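Enolase (alpha proteobacterium BAL199, PDB 3UGV) probably acts as a magnesium-dependent enzyme of the enolase superfamily, related to mandelate racemase and muconate lactonizing enzyme, though its substrate is not established. Local coordinates at residues L39-R44 and T52-P57; A142-L147 and D371-G376; N162-W167 and W348-D353. One frame throughout, in Å; residues are numbered along the deposited sequence.

Contact 1 of 3, residues L39-R44 and T52-P57; sequences LLKLQR and TIPDWP
Leu40 and Trp56 form the hydrogen-bonded pair of an antiparallel hairpin. Leu40 N donates to Trp56 O at 2.9 Å, almost straight (177°). Trp56 N returns a bond to Leu40 O. A third backbone bond runs from Leu42 N to Pro54 O, and a water donates to both carbonyls, Leu42 O and Pro54 O.

Lys41 sends its side chain to the same sheet face as Asp55. Its CB and CG lead off, then chi2 (63°) bends the chain toward strand 52-57. CD passes 3.3 Å from Asp55 OD1. CE lies 4.0 Å from Pro54 CB. NZ ends in a salt bridge to Asp55 OD1 at 2.8 Å, on the syn side of the carboxylate. On this face Leu39 CD1 packs on Pro57 CB at 3.8 Å.

Leu42 works on the other side, where its CD2 reaches Trp56 CB at 3.4 Å. Trp56 NE1 is hydrogen-bonded to Glu76, and the Trp56 side chain lies about 10 Å from a bound magnesium ion.

The hairpin is made of strands 30-47 and 52-65 of the antiparallel sheet in the N-terminal capping domain, as in mandelate racemase relatives. The Trp56 ring meets Tyr78 and Trp351 edge-to-face, and Leu40 touches Pro354.

Contact 2 of 3, residues A142-L147 and D371-G376; sequences AANMPL and DKPGLG
Pro146 and Gly374 are bridged by two backbone hydrogen bonds, Gly374 N to Met145 O at 2.8 Å and Leu147 N to Gly374 O at 2.9 Å. The bridge is a single one and does not grow into a sheet. Two CA-H...O contacts lie beside it, from Pro373 CA to Met145 O and from Pro146 CA to Lys372 O.

Each segment is a bend. Asn144 has positive phi and is the C-prime residue of a Schellman motif that ends helix 123-142. Pro146 is the N-cap of the next helix. Opposite, Pro373 to Gly376 make a type II' turn with Gly374 at its positive-phi corner, closed by a bond from Gly376 N to Pro373 O.

The Pro146 ring sits against segment 371-376 by its CB and CG edge. CB is 3.2 Å from Lys372 O, and CG is 3.4 Å from Asp371 OD1. Asn144 ND2 lies alongside Pro373 CG at 3.9 Å. Leu147 and Leu375 run alongside each other, and their CD2 methyls meet at 3.8 Å. In Leu147 chi2 (64°) swings CD2 toward Leu375.

The contact joins the loop between helices 123-142 and 147-150, in the N-terminal family region, to the loop after strand 366-368, in the enolase C-terminal-like region. Asp137 of helix 123-142 takes the Leu375 N-H. His335 of helix 330-337 touches Pro146, Leu147 and Leu375. Met145 packs on Leu139 of a neighbouring subunit.

Contact 3 of 3, residues N162-W167 and W348-D353; sequences NSNGLW and WQSWAD
An Asx turn at the end of strand 157-162 shapes the loop that meets 348-353, at one end of strands that in this superfamily form the barrel. Asn162 OD1 accepts from Asn164 N at 2.8 Å. The same OD1 lies at the edge of the Trp348 ring, whose plane stands 85° from the amide.

Asn162 pairs with Trp348 in a parallel bridge. Ser163 N donates to Trp348 O at 2.8 Å. Ser163 OG gives this oxygen a second, longer bond from above the carbonyl plane.

Asn164 grips Ser350 with both ends of its amide. OD1 takes the Ser350 N-H at 2.9 Å, on a lone pair. ND2 donates to Ser350 OG at 3.2 Å. ND2 also approaches Trp348 CZ3 and has a further acceptor in Glu184. These bonds fix the amide's rotation. Gln349 OE1 is buried without a polar partner.

Trp351 CH2 lies at the edge of the Trp167 ring, 4.2 Å from Trp167 CZ2.

The Trp167 side chain is about 8 Å from a bound magnesium ion. It makes a cation-pi contact with Arg196 of strand 192-196 and touches Val46 of strand 30-47. Leu181 of helix 171-183 touches Asn164, and Trp351 packs on Leu42.

From the N terminus, contact 1 comes first and closes a short hairpin loop within the N-terminal sheet. The chain then runs through helix 123-142 to the first half of contact 2. Contact 3 opens and closes next, bringing together loops after strands 157-162 and 346-348 across 180 residues. It is nested inside the longer loop that contact 2 closes at 371-376. Contacts 1 and 3 touch, with Leu40 CD1 3.5 Å from Trp351 O, joining the N-terminal sheet to the loops of the C-terminal domain. Contact 2 stands apart, its centre 25 Å from that of contact 3, and ties the loop after helix 123-142 to the loop between strand 366-368 and helix 381-387.

Contact 1 of 3, residues L39-R44 and T52-P57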
# COMPACT_ATOMS: atom_id res chain seq x y z
N LEU F 39 11.83 41.08 27.23
CA LEU F 39 11.42 41.44 25.89
C LEU F 39 12.51 42.31 25.30
O LEU F 39 12.78 43.40 25.80
CB LEU F 39 10.09 42.21 25.91
CG LEU F 39 9.36 42.34 24.56
CD1 LEU F 39 8.72 41.01 24.17
CD2 LEU F 39 8.31 43.44 24.58
N LEU F 40 13.16 41.81 24.25
CA LEU F 40 14.27 42.53 23.64
C LEU F 40 13.82 43.19 22.36
O LEU F 40 12.88 42.74 21.71
CB LEU F 40 15.44 41.60 23.36
CG LEU F 40 15.99 40.76 24.52
CD1 LEU F 40 17.20 39.97 24.05
CD2 LEU F 40 16.35 41.63 25.73
N LYS F 41 14.49 44.28 22.00
CA LYS F 41 14.27 44.94 20.73
C LYS F 41 15.25 44.35 19.72
O LYS F 41 16.47 44.50 19.88
CB LYS F 41 14.47 46.44 20.86
CG LYS F 41 13.48 47.27 20.05
CD LYS F 41 12.06 47.03 20.55
CE LYS F 41 11.05 47.87 19.79
NZ LYS F 41 9.70 47.82 20.41
N LEU F 42 14.73 43.67 18.69
CA LEU F 42 15.57 43.03 17.68
C LEU F 42 16.41 44.02 16.86
O LEU F 42 15.95 45.12 16.54
CB LEU F 42 14.73 42.18 16.72
CG LEU F 42 13.98 40.96 17.27
CD1 LEU F 42 12.98 40.45 16.22
CD2 LEU F 42 14.97 39.87 17.68
N GLN F 43 17.63 43.63 16.53
CA GLN F 43 18.50 44.44 15.69
C GLN F 43 17.89 44.62 14.31
O GLN F 43 17.80 45.73 13.79
CB GLN F 43 19.89 43.80 15.57
CG GLN F 43 20.77 44.47 14.52
CD GLN F 43 22.23 44.01 14.56
OE1 GLN F 43 22.60 43.15 15.36
NE2 GLN F 43 23.06 44.58 13.68
N ARG F 44 17.46 43.51 13.71
CA ARG F 44 16.78 43.56 12.42
C ARG F 44 15.35 43.05 12.62
O ARG F 44 15.14 41.86 12.87
CB ARG F 44 17.53 42.71 11.38
CG ARG F 44 19.02 43.01 11.29
CD ARG F 44 19.74 42.03 10.36
NE ARG F 44 21.12 42.43 10.11
CZ ARG F 44 22.17 42.04 10.84
NH1 ARG F 44 22.01 41.23 11.88
NH2 ARG F 44 23.38 42.47 10.52
N THR F 52 5.15 43.60 10.95
CA THR F 52 6.56 43.79 11.28
C THR F 52 6.78 43.65 12.79
O THR F 52 6.42 44.54 13.56
CB THR F 52 7.07 45.17 10.79
OG1 THR F 52 7.02 45.22 9.36
CG2 THR F 52 8.50 45.44 11.27
N ILE F 53 7.37 42.53 13.20
CA ILE F 53 7.58 42.24 14.62
C ILE F 53 8.97 42.68 15.07
O ILE F 53 9.97 42.11 14.64
CB ILE F 53 7.40 40.74 14.93
CG1 ILE F 53 5.99 40.27 14.55
CG2 ILE F 53 7.67 40.46 16.41
CD1 ILE F 53 5.70 40.29 13.06
N PRO F 54 9.04 43.70 15.94
CA PRO F 54 10.32 44.23 16.41
C PRO F 54 10.75 43.62 17.74
O PRO F 54 11.93 43.68 18.09
CB PRO F 54 10.02 45.72 16.59
CG PRO F 54 8.51 45.79 16.84
CD PRO F 54 7.91 44.43 16.53
N ASP F 55 9.79 43.04 18.45
CA ASP F 55 10.03 42.53 19.80
C ASP F 55 10.30 41.03 19.80
O ASP F 55 9.68 40.27 19.06
CB ASP F 55 8.83 42.83 20.70
CG ASP F 55 8.53 44.31 20.77
OD1 ASP F 55 9.47 45.10 20.99
OD2 ASP F 55 7.35 44.68 20.60
N TRP F 56 11.23 40.61 20.66
CA TRP F 56 11.58 39.21 20.79
C TRP F 56 11.52 38.82 22.26
O TRP F 56 12.35 39.25 23.05
CB TRP F 56 12.98 38.96 20.22
CG TRP F 56 13.30 37.50 20.10
CD1 TRP F 56 14.28 36.80 20.76
CD2 TRP F 56 12.62 36.56 19.27
NE1 TRP F 56 14.25 35.48 20.38
CE2 TRP F 56 13.24 35.30 19.48
CE3 TRP F 56 11.55 36.64 18.38
CZ2 TRP F 56 12.82 34.16 18.82
CZ3 TRP F 56 11.14 35.50 17.73
CH2 TRP F 56 11.77 34.28 17.95
N PRO F 57 10.52 38.02 22.63
CA PRO F 57 10.36 37.58 24.02
C PRO F 57 11.24 36.38 24.40
O PRO F 57 11.39 35.46 23.60
CB PRO F 57 8.88 37.19 24.08
CG PRO F 57 8.57 36.73 22.70
CD PRO F 57 9.43 37.54 21.76
O HOH W 1 13.27 45.95 16.30

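Contact 2 of 3, residues A142-L147 and D371-G376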
# COMPACT_ATOMS: atom_id res chain seq x y z
N ALA F 142 26.56 19.56 37.54
CA ALA F 142 26.80 18.62 38.62
C ALA F 142 27.86 17.56 38.28
O ALA F 142 28.49 17.02 39.16
CB ALA F 142 25.48 17.95 39.04
N ALA F 143 28.04 17.26 36.99
CA ALA F 143 29.08 16.31 36.59
C ALA F 143 30.34 17.05 36.15
O ALA F 143 31.29 16.43 35.66
CB ALA F 143 28.58 15.41 35.47
N ASN F 144 30.34 18.37 36.31
CA ASN F 144 31.42 19.22 35.82
C ASN F 144 31.80 18.93 34.35
O ASN F 144 32.98 18.86 34.00
CB ASN F 144 32.65 19.13 36.74
CG ASN F 144 33.69 20.20 36.44
OD1 ASN F 144 34.86 19.90 36.24
ND2 ASN F 144 33.25 21.46 36.39
N MET F 145 30.78 18.75 33.51
CA MET F 145 30.97 18.46 32.09
C MET F 145 30.17 19.40 31.22
O MET F 145 29.05 19.78 31.58
CB MET F 145 30.52 17.03 31.78
CG MET F 145 31.45 15.95 32.32
SD MET F 145 30.79 14.29 32.07
CE MET F 145 32.13 13.32 32.75
N PRO F 146 30.73 19.79 30.07
CA PRO F 146 29.88 20.47 29.08
C PRO F 146 28.72 19.53 28.72
O PRO F 146 28.90 18.32 28.81
CB PRO F 146 30.83 20.65 27.89
CG PRO F 146 32.23 20.50 28.45
CD PRO F 146 32.09 19.53 29.57
N LEU F 147 27.56 20.07 28.34
CA LEU F 147 26.40 19.21 28.04
C LEU F 147 26.72 18.15 26.97
O LEU F 147 26.41 16.97 27.14
CB LEU F 147 25.18 20.03 27.64
CG LEU F 147 23.91 19.19 27.39
CD1 LEU F 147 23.44 18.51 28.67
CD2 LEU F 147 22.78 20.05 26.79
N ASP F 371 34.36 24.91 26.05
CA ASP F 371 34.61 23.92 27.09
C ASP F 371 34.22 24.50 28.45
O ASP F 371 35.08 24.78 29.28
CB ASP F 371 36.08 23.50 27.08
CG ASP F 371 36.29 22.06 27.55
OD1 ASP F 371 35.47 21.56 28.35
OD2 ASP F 371 37.26 21.44 27.10
N LYS F 372 32.92 24.69 28.66
CA LYS F 372 32.39 25.11 29.95
C LYS F 372 31.33 24.10 30.40
O LYS F 372 30.78 23.39 29.57
CB LYS F 372 31.81 26.52 29.89
CG LYS F 372 32.80 27.56 29.38
CD LYS F 372 32.35 28.98 29.65
CE LYS F 372 31.35 29.50 28.64
NZ LYS F 372 30.98 30.92 28.92
N PRO F 373 31.07 24.01 31.71
CA PRO F 373 30.14 23.00 32.20
C PRO F 373 28.72 23.33 31.75
O PRO F 373 28.42 24.51 31.61
CB PRO F 373 30.25 23.12 33.73
CG PRO F 373 31.48 23.93 33.97
CD PRO F 373 31.61 24.84 32.80
N GLY F 374 27.89 22.32 31.53
CA GLY F 374 26.53 22.53 31.04
C GLY F 374 26.46 23.24 29.70
O GLY F 374 27.20 22.92 28.77
N LEU F 375 25.56 24.21 29.61
CA LEU F 375 25.40 25.03 28.41
C LEU F 375 26.31 26.26 28.47
O LEU F 375 26.38 27.02 27.51
CB LEU F 375 23.95 25.49 28.27
CG LEU F 375 22.92 24.38 28.05
CD1 LEU F 375 21.52 24.92 28.25
CD2 LEU F 375 23.09 23.79 26.67
N GLY F 376 26.99 26.43 29.59
CA GLY F 376 27.84 27.59 29.81
C GLY F 376 27.14 28.93 29.66
O GLY F 376 27.71 29.87 29.12

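Contact 3 of 3, residues N162-W167 and W348-D353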
# COMPACT_ATOMS: atom_id res chain seq x y z
N ASN F 162 23.16 31.43 8.70
CA ASN F 162 22.74 32.64 9.37
C ASN F 162 21.27 32.96 9.11
O ASN F 162 20.90 33.35 7.99
CB ASN F 162 23.65 33.80 8.92
CG ASN F 162 23.47 35.06 9.76
OD1 ASN F 162 22.44 35.27 10.40
ND2 ASN F 162 24.49 35.91 9.75
N SER F 163 20.42 32.82 10.12
CA SER F 163 19.02 33.21 9.95
C SER F 163 18.65 34.57 10.56
O SER F 163 17.47 34.84 10.78
CB SER F 163 18.05 32.10 10.39
OG SER F 163 18.09 31.86 11.77
N ASN F 164 19.63 35.43 10.80
CA ASN F 164 19.35 36.73 11.40
C ASN F 164 18.35 37.61 10.64
O ASN F 164 17.66 38.43 11.25
CB ASN F 164 20.62 37.53 11.62
CG ASN F 164 21.19 37.37 13.01
OD1 ASN F 164 20.52 36.91 13.94
ND2 ASN F 164 22.44 37.78 13.17
N GLY F 165 18.28 37.47 9.32
CA GLY F 165 17.46 38.38 8.53
C GLY F 165 17.04 37.92 7.14
O GLY F 165 16.52 36.82 6.98
N LEU F 166 17.26 38.76 6.14
CA LEU F 166 16.75 38.51 4.79
C LEU F 166 15.23 38.32 4.82
O LEU F 166 14.69 37.36 4.23
CB LEU F 166 17.45 37.32 4.14
CG LEU F 166 18.99 37.38 4.18
CD1 LEU F 166 19.61 36.25 3.38
CD2 LEU F 166 19.47 38.73 3.66
N TRP F 167 14.56 39.24 5.51
CA TRP F 167 13.10 39.24 5.59
C TRP F 167 12.53 39.84 4.31
O TRP F 167 13.27 40.02 3.35
CB TRP F 167 12.62 40.00 6.84
CG TRP F 167 12.88 39.22 8.09
CD1 TRP F 167 13.85 39.47 9.02
CD2 TRP F 167 12.20 38.04 8.51
NE1 TRP F 167 13.80 38.51 10.01
CE2 TRP F 167 12.80 37.62 9.71
CE3 TRP F 167 11.14 37.29 7.98
CZ2 TRP F 167 12.36 36.50 10.41
CZ3 TRP F 167 10.72 36.18 8.67
CH2 TRP F 167 11.32 35.79 9.87
N TRP F 348 21.57 29.55 13.07
CA TRP F 348 22.15 30.54 13.96
C TRP F 348 21.47 31.89 13.84
O TRP F 348 21.19 32.35 12.73
CB TRP F 348 23.66 30.67 13.74
CG TRP F 348 24.35 31.69 14.65
CD1 TRP F 348 24.91 31.44 15.87
CD2 TRP F 348 24.53 33.09 14.40
NE1 TRP F 348 25.44 32.60 16.39
CE2 TRP F 348 25.22 33.63 15.51
CE3 TRP F 348 24.19 33.95 13.34
CZ2 TRP F 348 25.57 34.98 15.60
CZ3 TRP F 348 24.55 35.29 13.43
CH2 TRP F 348 25.22 35.79 14.55
N GLN F 349 21.23 32.51 14.99
CA GLN F 349 20.74 33.88 15.05
C GLN F 349 21.25 34.48 16.36
O GLN F 349 21.60 33.74 17.27
CB GLN F 349 19.21 33.94 14.98
CG GLN F 349 18.51 33.48 16.24
CD GLN F 349 18.50 31.97 16.41
OE1 GLN F 349 18.46 31.21 15.44
NE2 GLN F 349 18.55 31.53 17.66
N SER F 350 21.34 35.80 16.44
CA SER F 350 21.84 36.44 17.66
C SER F 350 20.76 37.21 18.42
O SER F 350 21.04 38.12 19.20
CB SER F 350 23.05 37.34 17.35
OG SER F 350 22.75 38.26 16.32
N TRP F 351 19.51 36.83 18.20
CA TRP F 351 18.37 37.48 18.82
C TRP F 351 18.43 37.43 20.34
O TRP F 351 17.96 38.35 21.00
CB TRP F 351 17.08 36.84 18.31
CG TRP F 351 16.95 36.94 16.81
CD1 TRP F 351 17.74 37.67 15.96
CD2 TRP F 351 15.99 36.26 15.99
NE1 TRP F 351 17.32 37.49 14.66
CE2 TRP F 351 16.25 36.64 14.65
CE3 TRP F 351 14.94 35.39 16.25
CZ2 TRP F 351 15.49 36.17 13.59
CZ3 TRP F 351 14.19 34.92 15.19
CH2 TRP F 351 14.47 35.30 13.87
N ALA F 352 19.02 36.36 20.89
CA ALA F 352 19.12 36.20 22.34
C ALA F 352 20.48 36.57 22.95
O ALA F 352 20.65 36.52 24.16
CB ALA F 352 18.70 34.79 22.77
N ASP F 353 21.44 36.97 22.11
CA ASP F 353 22.78 37.36 22.59
C ASP F 353 22.80 38.43 23.70
O ASP F 353 23.67 38.40 24.58
CB ASP F 353 23.65 37.84 21.42
CG ASP F 353 24.32 36.70 20.68
OD1 ASP F 353 23.95 35.53 20.92
OD2 ASP F 353 25.23 36.98 19.86